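Local atomic coordinates of peptidase M42 (Thaumarchaeota archaeon SCGC AB-539-E09, PDB entry 5DS0), a protein that probably removes amino acids from the N-terminal ends of peptides, as a cobalt-bound M42 (TET) aminopeptidase assembled from twelve subunits. Residues C[35-40]-C[195-200]; C[72-77]-C[157-162]; C[223-228]-C[306-311]; C[262-267]-C[292-297]. All coordinates share one frame; numbering follows the deposited sequence.

How the contacts relate
Contacts 1, 3 and 4 belong to the part of the chain built on the large mixed sheet; contact 2 closes the six-stranded barrel. Contact 2 lies across the centre of the chain from contacts 1 and 4; the centres of contacts 1 and 2 are about 38 Å apart. Contacts 3 and 4 are neighbours, with nearest atoms about 7 Å apart, and both touch the same neighbouring subunit. Q294 of contact 4 bonds V74 of that subunit, a residue of its contact 2. H66, D180, E214, E215, E237 and H325 hold the two cobalt ions. The M295 side chain comes to about 8 Å from a bound cobalt ion and that of F72 to about 13 Å.

Contact 1 of 4, residues C[35-40]-C[195-200]; sequences EPYADE and MKDQGI
K196 carries the charged part of this contact. Its NZ lies 3.7 Å from D39 OD1, a long salt bridge, and the two side chains meet at a slant. The other carboxylate oxygen of D39, OD2, is hydrogen-bonded to the backbone N of K54, so K196 is a looser, second partner. CG points away from the backbone N of K196 (chi1 -178°) and the chain bends at chi2, which lays CD beside Y37 O and sends NZ on toward D39.

The rest is close contact without hydrogen bonds. The lysine chain passes over the backbone of Y37, with CD 3.5 Å from Y37 O. In the Y37 ring, CE1 lies 4.0 Å from both OD1 and OD2 of D197. Ring and carboxylate planes stand 80° apart. D197 OD2 is instead paired with R193 on the same helix. P36 CG lies 3.7 Å above one face of the Y37 ring, toward its rim.

This surface contact joins the loop between helix 24-34 and strand 40-43 to the end of helix 179-197. D39 and E40 both face I52 in a classic beta bulge. The helix closes with a Schellman motif: I200 N bonds M195 O, and G199 has positive phi.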
loop_
_atom_site.group_PDB
_atom_site.type_symbol
_atom_site.label_atom_id
_atom_site.label_comp_id
_atom_site.label_asym_id
_atom_site.label_seq_id
_atom_site.Cartn_x
_atom_site.Cartn_y
_atom_site.Cartn_z
ATOM N N GLU C 35 -18.928 -6.151 59.540
ATOM C CA GLU C 35 -18.666 -6.544 60.937
ATOM C C GLU C 35 -19.896 -7.102 61.635
ATOM O O GLU C 35 -19.828 -8.168 62.231
ATOM C CB GLU C 35 -18.073 -5.391 61.763
ATOM C CG GLU C 35 -16.547 -5.453 61.900
ATOM C CD GLU C 35 -15.903 -4.090 62.161
ATOM O OE1 GLU C 35 -16.445 -3.313 62.986
ATOM O OE2 GLU C 35 -14.855 -3.790 61.524
ATOM N N PRO C 36 -21.035 -6.403 61.544
ATOM C CA PRO C 36 -22.219 -6.915 62.237
ATOM C C PRO C 36 -22.967 -8.056 61.560
ATOM O O PRO C 36 -23.923 -8.553 62.135
ATOM C CB PRO C 36 -23.121 -5.680 62.338
ATOM C CG PRO C 36 -22.728 -4.823 61.198
ATOM C CD PRO C 36 -21.260 -5.057 60.984
ATOM N N TYR C 37 -22.553 -8.489 60.372
ATOM C CA TYR C 37 -23.342 -9.483 59.611
ATOM C C TYR C 37 -22.660 -10.822 59.320
ATOM O O TYR C 37 -23.340 -11.809 59.048
ATOM C CB TYR C 37 -23.823 -8.869 58.290
ATOM C CG TYR C 37 -24.576 -7.567 58.464
ATOM C CD1 TYR C 37 -25.797 -7.527 59.121
ATOM C CD2 TYR C 37 -24.053 -6.371 57.980
ATOM C CE1 TYR C 37 -26.480 -6.340 59.290
ATOM C CE2 TYR C 37 -24.733 -5.175 58.136
ATOM C CZ TYR C 37 -25.948 -5.168 58.791
ATOM O OH TYR C 37 -26.610 -3.977 58.951
ATOM N N ALA C 38 -21.335 -10.865 59.332
ATOM C CA ALA C 38 -20.628 -12.099 59.025
ATOM C C ALA C 38 -20.299 -12.846 60.302
ATOM O O ALA C 38 -19.913 -12.243 61.299
ATOM C CB ALA C 38 -19.354 -11.803 58.261
ATOM N N ASP C 39 -20.424 -14.168 60.258
ATOM C CA ASP C 39 -20.120 -15.003 61.410
ATOM C C ASP C 39 -18.609 -15.166 61.586
ATOM O O ASP C 39 -18.139 -15.424 62.682
ATOM C CB ASP C 39 -20.817 -16.361 61.278
ATOM C CG ASP C 39 -22.346 -16.230 61.166
ATOM O OD1 ASP C 39 -22.936 -15.404 61.896
ATOM O OD2 ASP C 39 -22.964 -16.951 60.342
ATOM N N GLU C 40 -17.847 -14.988 60.515
ATOM C CA GLU C 40 -16.392 -15.131 60.566
ATOM C C GLU C 40 -15.792 -14.492 59.309
ATOM O O GLU C 40 -16.484 -14.321 58.305
ATOM C CB GLU C 40 -16.021 -16.613 60.656
ATOM C CG GLU C 40 -14.559 -16.908 60.971
ATOM C CD GLU C 40 -14.206 -18.395 60.842
ATOM O OE1 GLU C 40 -15.084 -19.254 61.114
ATOM O OE2 GLU C 40 -13.042 -18.701 60.474
HETATM N N MSE C 195 -29.855 -11.834 54.483
HETATM C CA MSE C 195 -30.139 -13.167 54.997
HETATM C C MSE C 195 -30.085 -13.183 56.499
HETATM O O MSE C 195 -30.914 -13.833 57.141
HETATM C CB MSE C 195 -29.167 -14.162 54.373
HETATM C CG MSE C 195 -29.603 -14.360 52.932
HETATM SE SE MSE C 195 -28.705 -15.887 52.089
HETATM C CE MSE C 195 -30.251 -17.120 52.042
ATOM N N LYS C 196 -29.117 -12.478 57.076
ATOM C CA LYS C 196 -29.052 -12.357 58.514
ATOM C C LYS C 196 -30.193 -11.490 59.041
ATOM O O LYS C 196 -30.922 -11.926 59.924
ATOM C CB LYS C 196 -27.709 -11.818 58.969
ATOM C CG LYS C 196 -27.620 -11.743 60.483
ATOM C CD LYS C 196 -26.233 -12.066 61.003
ATOM C CE LYS C 196 -26.243 -12.250 62.515
ATOM N NZ LYS C 196 -24.865 -12.498 63.013
ATOM N N ASP C 197 -30.375 -10.298 58.476
ATOM C CA ASP C 197 -31.431 -9.370 58.922
ATOM C C ASP C 197 -32.840 -9.949 58.931
ATOM O O ASP C 197 -33.612 -9.670 59.843
ATOM C CB ASP C 197 -31.454 -8.087 58.074
ATOM C CG ASP C 197 -30.625 -6.965 58.676
ATOM O OD1 ASP C 197 -30.397 -6.961 59.911
ATOM O OD2 ASP C 197 -30.196 -6.070 57.926
ATOM N N GLN C 198 -33.177 -10.754 57.933
ATOM C CA GLN C 198 -34.509 -11.349 57.849
ATOM C C GLN C 198 -34.547 -12.812 58.287
ATOM O O GLN C 198 -35.507 -13.528 57.998
ATOM C CB GLN C 198 -35.019 -11.232 56.421
ATOM C CG GLN C 198 -34.992 -9.815 55.874
ATOM C CD GLN C 198 -35.276 -9.773 54.382
ATOM O OE1 GLN C 198 -35.915 -10.671 53.828
ATOM N NE2 GLN C 198 -34.782 -8.730 53.721
ATOM N N GLY C 199 -33.484 -13.266 58.948
ATOM C CA GLY C 199 -33.364 -14.652 59.409
ATOM C C GLY C 199 -33.668 -15.722 58.368
ATOM O O GLY C 199 -34.296 -16.726 58.681
ATOM N N ILE C 200 -33.199 -15.522 57.141
ATOM C CA ILE C 200 -33.438 -16.481 56.068
ATOM C C ILE C 200 -32.496 -17.669 56.230
ATOM O O ILE C 200 -31.276 -17.514 56.259
ATOM C CB ILE C 200 -33.261 -15.837 54.679
ATOM C CG1 ILE C 200 -34.273 -14.697 54.500
ATOM C CG2 ILE C 200 -33.452 -16.870 53.578
ATOM C CD1 ILE C 200 -34.006 -13.788 53.316
#

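Contact 2 of 4, residues C[72-77]-C[157-162]; sequences FIVSSI and DPIVPW
The F72 ring is the flat group of this contact, and it meets I159 obliquely, its CD1 3.9 Å from I159 CG2. The F72 and I159 side chains cross at about a right angle. Aromatic neighbours complete the ring's surroundings: W91 stacks with it and F85 meets it edge-to-face. Nearer the backbone, F72 CB lies 3.8 Å from I159 CB. Both side chains leave the same face of the sheet. The other branch of I159 reaches toward V74, with CG1 anti to the carbonyl carbon (chi1 -48°), and puts CD1 3.7 Å from V74 CG2, these two side chains also crossing at about a right angle.

The backbones run antiparallel. F72 and I159 are a hydrogen-bonded pair. F72 N bonds I159 O at 2.9 Å and nearly straight. The return bond, I159 N to F72 O, is 2.7 Å long and bent to 137°, and the donor lies above the carbonyl plane. I73 and P158 form the next, non-hydrogen-bonded pair. I73 CA makes a CA-H...O contact with D157 O. That oxygen also accepts V74 N at 2.8 Å, this time in the carbonyl plane.

Strands 71-77 and 158-161 are the first and last in the order across the six-stranded barrel, and this pairing closes it. On the strand 71-77 side, V74 O is bonded by Q294 of a neighbouring subunit.

Three backbone bonds pair the buried N-H groups of F72, I159 and V74 with carbonyls across the seam, while their side chains supply apolar cover; the seam therefore probably depends little on side-chain polarity.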
loop_
_atom_site.group_PDB
_atom_site.type_symbol
_atom_site.label_atom_id
_atom_site.label_comp_id
_atom_site.label_asym_id
_atom_site.label_seq_id
_atom_site.Cartn_x
_atom_site.Cartn_y
_atom_site.Cartn_z
ATOM N N PHE C 72 -3.615 2.296 36.857
ATOM C CA PHE C 72 -2.274 2.485 36.294
ATOM C C PHE C 72 -1.250 2.496 37.424
ATOM O O PHE C 72 -1.611 2.497 38.606
ATOM C CB PHE C 72 -2.172 3.792 35.493
ATOM C CG PHE C 72 -3.405 4.131 34.725
ATOM C CD1 PHE C 72 -4.436 4.832 35.321
ATOM C CD2 PHE C 72 -3.555 3.729 33.414
ATOM C CE1 PHE C 72 -5.592 5.135 34.620
ATOM C CE2 PHE C 72 -4.712 4.029 32.711
ATOM C CZ PHE C 72 -5.726 4.738 33.313
ATOM N N ILE C 73 0.015 2.530 37.048
ATOM C CA ILE C 73 1.085 2.556 37.998
ATOM C C ILE C 73 2.193 3.432 37.427
ATOM O O ILE C 73 2.462 3.392 36.227
ATOM C CB ILE C 73 1.573 1.122 38.290
ATOM C CG1 ILE C 73 2.586 1.114 39.433
ATOM C CG2 ILE C 73 2.180 0.467 37.051
ATOM C CD1 ILE C 73 2.801 -0.260 40.021
ATOM N N VAL C 74 2.854 4.195 38.294
ATOM C CA VAL C 74 3.898 5.116 37.855
ATOM C C VAL C 74 5.137 4.327 37.420
ATOM O O VAL C 74 5.672 3.518 38.180
ATOM C CB VAL C 74 4.301 6.106 38.966
ATOM C CG1 VAL C 74 5.402 7.031 38.493
ATOM C CG2 VAL C 74 3.114 6.931 39.401
ATOM N N SER C 75 5.589 4.572 36.191
ATOM C CA SER C 75 6.754 3.868 35.643
ATOM C C SER C 75 8.016 4.732 35.591
ATOM O O SER C 75 9.106 4.200 35.479
ATOM C CB SER C 75 6.436 3.282 34.260
ATOM O OG SER C 75 6.291 4.282 33.271
ATOM N N SER C 76 7.865 6.059 35.676
ATOM C CA SER C 76 9.011 6.977 35.753
ATOM C C SER C 76 8.574 8.411 35.960
ATOM O O SER C 76 7.407 8.746 35.764
ATOM C CB SER C 76 9.843 6.921 34.477
ATOM O OG SER C 76 9.349 7.813 33.490
ATOM N N ILE C 77 9.522 9.243 36.381
ATOM C CA ILE C 77 9.352 10.690 36.384
ATOM C C ILE C 77 10.316 11.258 35.355
ATOM O O ILE C 77 11.513 11.079 35.474
ATOM C CB ILE C 77 9.670 11.339 37.749
ATOM C CG1 ILE C 77 8.718 10.846 38.829
ATOM C CG2 ILE C 77 9.558 12.852 37.677
ATOM C CD1 ILE C 77 9.270 9.669 39.599
ATOM N N ASP C 157 4.237 3.709 42.325
ATOM C CA ASP C 157 3.036 4.249 42.959
ATOM C C ASP C 157 1.775 3.991 42.123
ATOM O O ASP C 157 1.778 4.161 40.903
ATOM C CB ASP C 157 3.184 5.744 43.245
ATOM C CG ASP C 157 4.077 6.020 44.449
ATOM O OD1 ASP C 157 4.632 5.056 45.030
ATOM O OD2 ASP C 157 4.216 7.202 44.836
ATOM N N PRO C 158 0.684 3.569 42.789
ATOM C CA PRO C 158 -0.575 3.228 42.112
ATOM C C PRO C 158 -1.409 4.430 41.704
ATOM O O PRO C 158 -1.337 5.486 42.326
ATOM C CB PRO C 158 -1.321 2.417 43.161
ATOM C CG PRO C 158 -0.856 2.980 44.453
ATOM C CD PRO C 158 0.590 3.344 44.243
ATOM N N ILE C 159 -2.182 4.249 40.645
ATOM C CA ILE C 159 -2.987 5.310 40.046
ATOM C C ILE C 159 -4.379 4.791 39.718
ATOM O O ILE C 159 -4.529 3.687 39.194
ATOM C CB ILE C 159 -2.359 5.803 38.732
ATOM C CG1 ILE C 159 -0.860 6.068 38.918
ATOM C CG2 ILE C 159 -3.068 7.060 38.245
ATOM C CD1 ILE C 159 -0.129 6.403 37.638
ATOM N N VAL C 160 -5.392 5.585 40.025
ATOM C CA VAL C 160 -6.752 5.256 39.615
ATOM C C VAL C 160 -7.403 6.395 38.867
ATOM O O VAL C 160 -6.990 7.545 38.982
ATOM C CB VAL C 160 -7.681 4.931 40.792
ATOM C CG1 VAL C 160 -7.211 3.681 41.513
ATOM C CG2 VAL C 160 -7.791 6.116 41.741
ATOM N N PRO C 161 -8.446 6.074 38.106
ATOM C CA PRO C 161 -9.267 7.108 37.515
ATOM C C PRO C 161 -9.916 7.971 38.586
ATOM O O PRO C 161 -10.230 7.475 39.662
ATOM C CB PRO C 161 -10.346 6.310 36.759
ATOM C CG PRO C 161 -9.766 4.960 36.543
ATOM C CD PRO C 161 -8.894 4.720 37.730
ATOM N N TRP C 162 -10.151 9.238 38.269
ATOM C CA TRP C 162 -10.943 10.110 39.122
ATOM C C TRP C 162 -12.345 10.187 38.564
ATOM O O TRP C 162 -12.532 10.645 37.439
ATOM C CB TRP C 162 -10.332 11.504 39.161
ATOM C CG TRP C 162 -11.031 12.397 40.130
ATOM C CD1 TRP C 162 -10.795 12.490 41.483
ATOM C CD2 TRP C 162 -12.088 13.307 39.838
ATOM N NE1 TRP C 162 -11.648 13.403 42.037
ATOM C CE2 TRP C 162 -12.449 13.923 41.051
ATOM C CE3 TRP C 162 -12.765 13.668 38.667
ATOM C CZ2 TRP C 162 -13.465 14.884 41.128
ATOM C CZ3 TRP C 162 -13.769 14.626 38.737
ATOM C CH2 TRP C 162 -14.110 15.222 39.962
#

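Contact 3 of 4, residues C[223-228]-C[306-311]; sequences TTAHVV and HMNRAG
R309 reaches across from its turn to the C-terminal part of helix 219-228. CB and CG carry the chain out of the turn without touching the helix: CG is anti to the carbonyl carbon (chi1 -79°), and the chain then runs extended through CD to NE, along the side of N308. A turn about the CD-NE bond presents the guanidinium, where the contact begins, with CZ 3.5 Å from H226 O. NH2 makes the main bond, to H226 O at 2.6 Å. It is nearly straight (165°), uses a lone pair of the carbonyl, and lies in the guanidinium plane. NH1 makes a weak bond to A225 O at 3.5 Å, also at the edge of the group. The same NH2 sits over one face of the H226 ring, 3.8 Å above its plane and offset toward the rim; ring and guanidinium planes are 19° apart.

R309 occupies the second position of a type II' beta turn from N308 to G311, closed by G311 N to N308 O. The turn lies between helix 302-305 and strand 314-322. With an alanine in place of R309, H226 O would probably be left without this donor and the face of the H226 ring without the guanidinium over it.

N308 packs beside the arginine. Its ND2 is 3.8 Å from A225 CB and 3.5 Å from H226 N. R309 also packs on H226 of a neighbouring subunit, and H226 on R309 of another.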
loop_
_atom_site.group_PDB
_atom_site.type_symbol
_atom_site.label_atom_id
_atom_site.label_comp_id
_atom_site.label_asym_id
_atom_site.label_seq_id
_atom_site.Cartn_x
_atom_site.Cartn_y
_atom_site.Cartn_z
ATOM N N THR C 223 -6.191 -18.269 44.721
ATOM C CA THR C 223 -5.770 -18.397 46.102
ATOM C C THR C 223 -6.933 -18.421 47.093
ATOM O O THR C 223 -6.867 -19.122 48.109
ATOM C CB THR C 223 -4.803 -17.268 46.483
ATOM O OG1 THR C 223 -5.409 -16.005 46.205
ATOM C CG2 THR C 223 -3.474 -17.391 45.694
ATOM N N THR C 224 -8.006 -17.693 46.806
ATOM C CA THR C 224 -9.224 -17.756 47.629
ATOM C C THR C 224 -9.949 -19.100 47.475
ATOM O O THR C 224 -10.443 -19.658 48.453
ATOM C CB THR C 224 -10.194 -16.603 47.298
ATOM O OG1 THR C 224 -9.699 -15.396 47.885
ATOM C CG2 THR C 224 -11.586 -16.879 47.852
ATOM N N ALA C 225 -9.995 -19.624 46.257
ATOM C CA ALA C 225 -10.535 -20.948 46.023
ATOM C C ALA C 225 -9.779 -22.018 46.827
ATOM O O ALA C 225 -10.394 -22.953 47.366
ATOM C CB ALA C 225 -10.476 -21.283 44.544
ATOM N N HIS C 226 -8.451 -21.893 46.887
ATOM C CA HIS C 226 -7.635 -22.799 47.685
ATOM C C HIS C 226 -8.048 -22.754 49.160
ATOM O O HIS C 226 -8.201 -23.800 49.799
ATOM C CB HIS C 226 -6.140 -22.486 47.543
ATOM C CG HIS C 226 -5.269 -23.309 48.445
ATOM N ND1 HIS C 226 -4.832 -24.575 48.109
ATOM C CD2 HIS C 226 -4.779 -23.057 49.683
ATOM C CE1 HIS C 226 -4.114 -25.067 49.104
ATOM N NE2 HIS C 226 -4.064 -24.166 50.070
ATOM N N VAL C 227 -8.212 -21.550 49.698
ATOM C CA VAL C 227 -8.563 -21.376 51.110
ATOM C C VAL C 227 -9.935 -21.984 51.439
ATOM O O VAL C 227 -10.091 -22.642 52.458
ATOM C CB VAL C 227 -8.537 -19.880 51.508
ATOM C CG1 VAL C 227 -9.224 -19.649 52.848
ATOM C CG2 VAL C 227 -7.102 -19.361 51.536
ATOM N N VAL C 228 -10.907 -21.796 50.545
ATOM C CA VAL C 228 -12.303 -22.131 50.836
ATOM C C VAL C 228 -12.682 -23.588 50.557
ATOM O O VAL C 228 -13.470 -24.154 51.311
ATOM C CB VAL C 228 -13.243 -21.215 50.050
ATOM C CG1 VAL C 228 -14.694 -21.633 50.232
ATOM C CG2 VAL C 228 -13.053 -19.774 50.488
ATOM N N HIS C 306 -13.411 -22.785 39.234
ATOM C CA HIS C 306 -14.004 -24.054 38.791
ATOM C C HIS C 306 -12.960 -25.129 38.554
ATOM O O HIS C 306 -13.303 -26.284 38.366
ATOM C CB HIS C 306 -14.931 -23.862 37.586
ATOM C CG HIS C 306 -14.265 -23.957 36.239
ATOM N ND1 HIS C 306 -13.481 -22.952 35.712
ATOM C CD2 HIS C 306 -14.340 -24.910 35.276
ATOM C CE1 HIS C 306 -13.074 -23.295 34.502
ATOM N NE2 HIS C 306 -13.585 -24.479 34.210
HETATM N N MSE C 307 -11.691 -24.736 38.588
HETATM C CA MSE C 307 -10.567 -25.624 38.368
HETATM C C MSE C 307 -9.863 -25.980 39.649
HETATM O O MSE C 307 -8.831 -26.661 39.636
HETATM C CB MSE C 307 -9.543 -24.862 37.511
HETATM C CG MSE C 307 -8.919 -25.791 36.492
HETATM SE SE MSE C 307 -9.643 -25.197 34.784
HETATM C CE MSE C 307 -8.200 -23.891 34.390
ATOM N N ASN C 308 -10.412 -25.536 40.771
ATOM C CA ASN C 308 -9.828 -25.811 42.075
ATOM C C ASN C 308 -9.917 -27.290 42.446
ATOM O O ASN C 308 -10.987 -27.895 42.355
ATOM C CB ASN C 308 -10.528 -24.976 43.143
ATOM C CG ASN C 308 -9.942 -25.184 44.516
ATOM O OD1 ASN C 308 -10.560 -25.806 45.369
ATOM N ND2 ASN C 308 -8.734 -24.688 44.726
ATOM N N ARG C 309 -8.784 -27.858 42.856
ATOM C CA ARG C 309 -8.694 -29.258 43.258
ATOM C C ARG C 309 -9.253 -30.192 42.163
ATOM O O ARG C 309 -8.659 -30.289 41.088
ATOM C CB ARG C 309 -9.338 -29.469 44.647
ATOM C CG ARG C 309 -8.446 -29.044 45.809
ATOM C CD ARG C 309 -9.106 -29.168 47.179
ATOM N NE ARG C 309 -8.472 -28.285 48.174
ATOM C CZ ARG C 309 -8.701 -26.975 48.315
ATOM N NH1 ARG C 309 -9.570 -26.338 47.538
ATOM N NH2 ARG C 309 -8.061 -26.294 49.252
ATOM N N ALA C 310 -10.385 -30.852 42.432
ATOM C CA ALA C 310 -10.985 -31.823 41.513
ATOM C C ALA C 310 -12.048 -31.174 40.628
ATOM O O ALA C 310 -12.694 -31.840 39.808
ATOM C CB ALA C 310 -11.594 -32.980 42.302
ATOM N N GLY C 311 -12.225 -29.872 40.792
ATOM C CA GLY C 311 -13.213 -29.137 40.033
ATOM C C GLY C 311 -14.286 -28.632 40.960
ATOM O O GLY C 311 -14.467 -29.141 42.070
#

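Contact 4 of 4, residues C[262-267]-C[292-297]; sequences LVTYDR and LSQMSG
Strands 261-263 and 291-295 run parallel at the edge of the large mixed sheet; the chain turns a corner at T264, and the pairing resumes beyond a beta bulge. L262 pairs with L292 and V263 with S293; the register then shifts by one, so D266 pairs with M295.

At the bulge, S293 O accepts twice from T264. T264 N bonds it at 2.8 Å, nearly along the C=O axis. T264 OG1 bonds it at 2.8 Å from above the carbonyl plane. With chi1 at 58°, OG1 sits between the backbone N and the carbonyl carbon, which turns it to S293. It also accepts Q294 NE2 at 3.1 Å, close to the amide plane. With a valine in place of T264, S293 O would probably lose one of its two donors and Q294 NE2 an acceptor. Q294 OE1 bonds N86 of a neighbouring subunit.

Y265 packs against the same glutamine, with CB 3.5 Å from Q294 CG. Q294 CG lies at the edge of the ring, near its plane, and the ring is almost perpendicular to the amide. Beyond the bulge, M295 N bonds Y265 O at 3.0 Å. D266 and selenomethionine M295 lie side by side, with M295 CE 3.7 Å from D266 CB.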
loop_
_atom_site.group_PDB
_atom_site.type_symbol
_atom_site.label_atom_id
_atom_site.label_comp_id
_atom_site.label_asym_id
_atom_site.label_seq_id
_atom_site.Cartn_x
_atom_site.Cartn_y
_atom_site.Cartn_z
ATOM N N LEU C 262 -26.979 -14.315 32.835
ATOM C CA LEU C 262 -26.385 -15.603 33.160
ATOM C C LEU C 262 -25.488 -15.983 32.010
ATOM O O LEU C 262 -25.914 -16.048 30.863
ATOM C CB LEU C 262 -27.465 -16.647 33.335
ATOM C CG LEU C 262 -26.928 -18.036 33.627
ATOM C CD1 LEU C 262 -26.350 -18.085 35.026
ATOM C CD2 LEU C 262 -28.029 -19.069 33.492
ATOM N N VAL C 263 -24.233 -16.225 32.319
ATOM C CA VAL C 263 -23.256 -16.480 31.286
ATOM C C VAL C 263 -23.290 -17.957 30.934
ATOM O O VAL C 263 -22.982 -18.805 31.786
ATOM C CB VAL C 263 -21.845 -16.085 31.742
ATOM C CG1 VAL C 263 -20.828 -16.386 30.656
ATOM C CG2 VAL C 263 -21.795 -14.622 32.098
ATOM N N THR C 264 -23.586 -18.239 29.674
ATOM C CA THR C 264 -23.677 -19.588 29.158
ATOM C C THR C 264 -22.369 -20.091 28.551
ATOM O O THR C 264 -22.235 -21.280 28.265
ATOM C CB THR C 264 -24.733 -19.656 28.051
ATOM O OG1 THR C 264 -24.392 -18.741 26.998
ATOM C CG2 THR C 264 -26.091 -19.284 28.599
ATOM N N TYR C 265 -21.433 -19.174 28.292
ATOM C CA TYR C 265 -20.115 -19.516 27.770
ATOM C C TYR C 265 -19.198 -18.309 27.844
ATOM O O TYR C 265 -19.603 -17.209 27.534
ATOM C CB TYR C 265 -20.172 -20.003 26.314
ATOM C CG TYR C 265 -18.803 -20.061 25.698
ATOM C CD1 TYR C 265 -17.918 -21.062 26.051
ATOM C CD2 TYR C 265 -18.360 -19.089 24.805
ATOM C CE1 TYR C 265 -16.639 -21.117 25.513
ATOM C CE2 TYR C 265 -17.075 -19.127 24.268
ATOM C CZ TYR C 265 -16.227 -20.150 24.626
ATOM O OH TYR C 265 -14.959 -20.227 24.127
ATOM N N ASP C 266 -17.962 -18.528 28.269
ATOM C CA ASP C 266 -16.939 -17.507 28.151
ATOM C C ASP C 266 -15.583 -18.168 27.932
ATOM O O ASP C 266 -15.446 -19.390 28.047
ATOM C CB ASP C 266 -16.985 -16.492 29.323
ATOM C CG ASP C 266 -16.416 -17.030 30.648
ATOM O OD1 ASP C 266 -15.199 -17.279 30.684
ATOM O OD2 ASP C 266 -17.151 -17.154 31.673
ATOM N N ARG C 267 -14.603 -17.363 27.552
ATOM C CA ARG C 267 -13.276 -17.855 27.191
ATOM C C ARG C 267 -12.609 -18.620 28.346
ATOM O O ARG C 267 -11.822 -19.520 28.109
ATOM C CB ARG C 267 -12.405 -16.670 26.735
ATOM C CG ARG C 267 -11.030 -17.019 26.143
ATOM C CD ARG C 267 -10.161 -15.776 25.822
ATOM N NE ARG C 267 -9.984 -14.973 27.043
ATOM C CZ ARG C 267 -9.398 -13.774 27.112
ATOM N NH1 ARG C 267 -8.916 -13.183 26.024
ATOM N NH2 ARG C 267 -9.301 -13.154 28.289
ATOM N N LEU C 292 -29.906 -14.462 29.065
ATOM C CA LEU C 292 -28.849 -15.384 28.683
ATOM C C LEU C 292 -27.775 -14.626 27.945
ATOM O O LEU C 292 -28.066 -13.885 27.017
ATOM C CB LEU C 292 -29.400 -16.501 27.815
ATOM C CG LEU C 292 -30.375 -17.445 28.514
ATOM C CD1 LEU C 292 -30.723 -18.593 27.584
ATOM C CD2 LEU C 292 -29.808 -17.986 29.817
ATOM N N SER C 293 -26.535 -14.815 28.377
ATOM C CA SER C 293 -25.402 -14.035 27.892
ATOM C C SER C 293 -24.226 -14.926 27.509
ATOM O O SER C 293 -24.137 -16.071 27.930
ATOM C CB SER C 293 -24.957 -13.070 28.985
ATOM O OG SER C 293 -23.663 -12.562 28.734
ATOM N N GLN C 294 -23.324 -14.382 26.702
ATOM C CA GLN C 294 -22.141 -15.103 26.279
ATOM C C GLN C 294 -21.010 -14.115 26.072
ATOM O O GLN C 294 -21.188 -13.176 25.345
ATOM C CB GLN C 294 -22.445 -15.848 24.982
ATOM C CG GLN C 294 -21.922 -17.273 24.964
ATOM C CD GLN C 294 -22.469 -18.101 23.810
ATOM O OE1 GLN C 294 -21.892 -18.119 22.721
ATOM N NE2 GLN C 294 -23.579 -18.806 24.049
HETATM N N MSE C 295 -19.857 -14.321 26.701
HETATM C CA MSE C 295 -18.711 -13.414 26.538
HETATM C C MSE C 295 -17.615 -14.120 25.778
HETATM O O MSE C 295 -16.692 -14.700 26.364
HETATM C CB MSE C 295 -18.201 -12.901 27.885
HETATM C CG MSE C 295 -19.335 -12.514 28.840
HETATM SE SE MSE C 295 -18.707 -12.112 30.676
HETATM C CE MSE C 295 -17.001 -13.101 30.820
ATOM N N SER C 296 -17.743 -14.107 24.456
ATOM C CA SER C 296 -16.759 -14.696 23.520
ATOM C C SER C 296 -15.262 -14.424 23.820
ATOM O O SER C 296 -14.414 -15.309 23.640
ATOM C CB SER C 296 -17.086 -14.207 22.105
ATOM O OG SER C 296 -15.935 -14.192 21.292
ATOM N N GLY C 297 -14.945 -13.215 24.283
ATOM C CA GLY C 297 -13.554 -12.829 24.512
ATOM C C GLY C 297 -13.270 -12.146 25.843
ATOM O O GLY C 297 -12.667 -11.077 25.886
#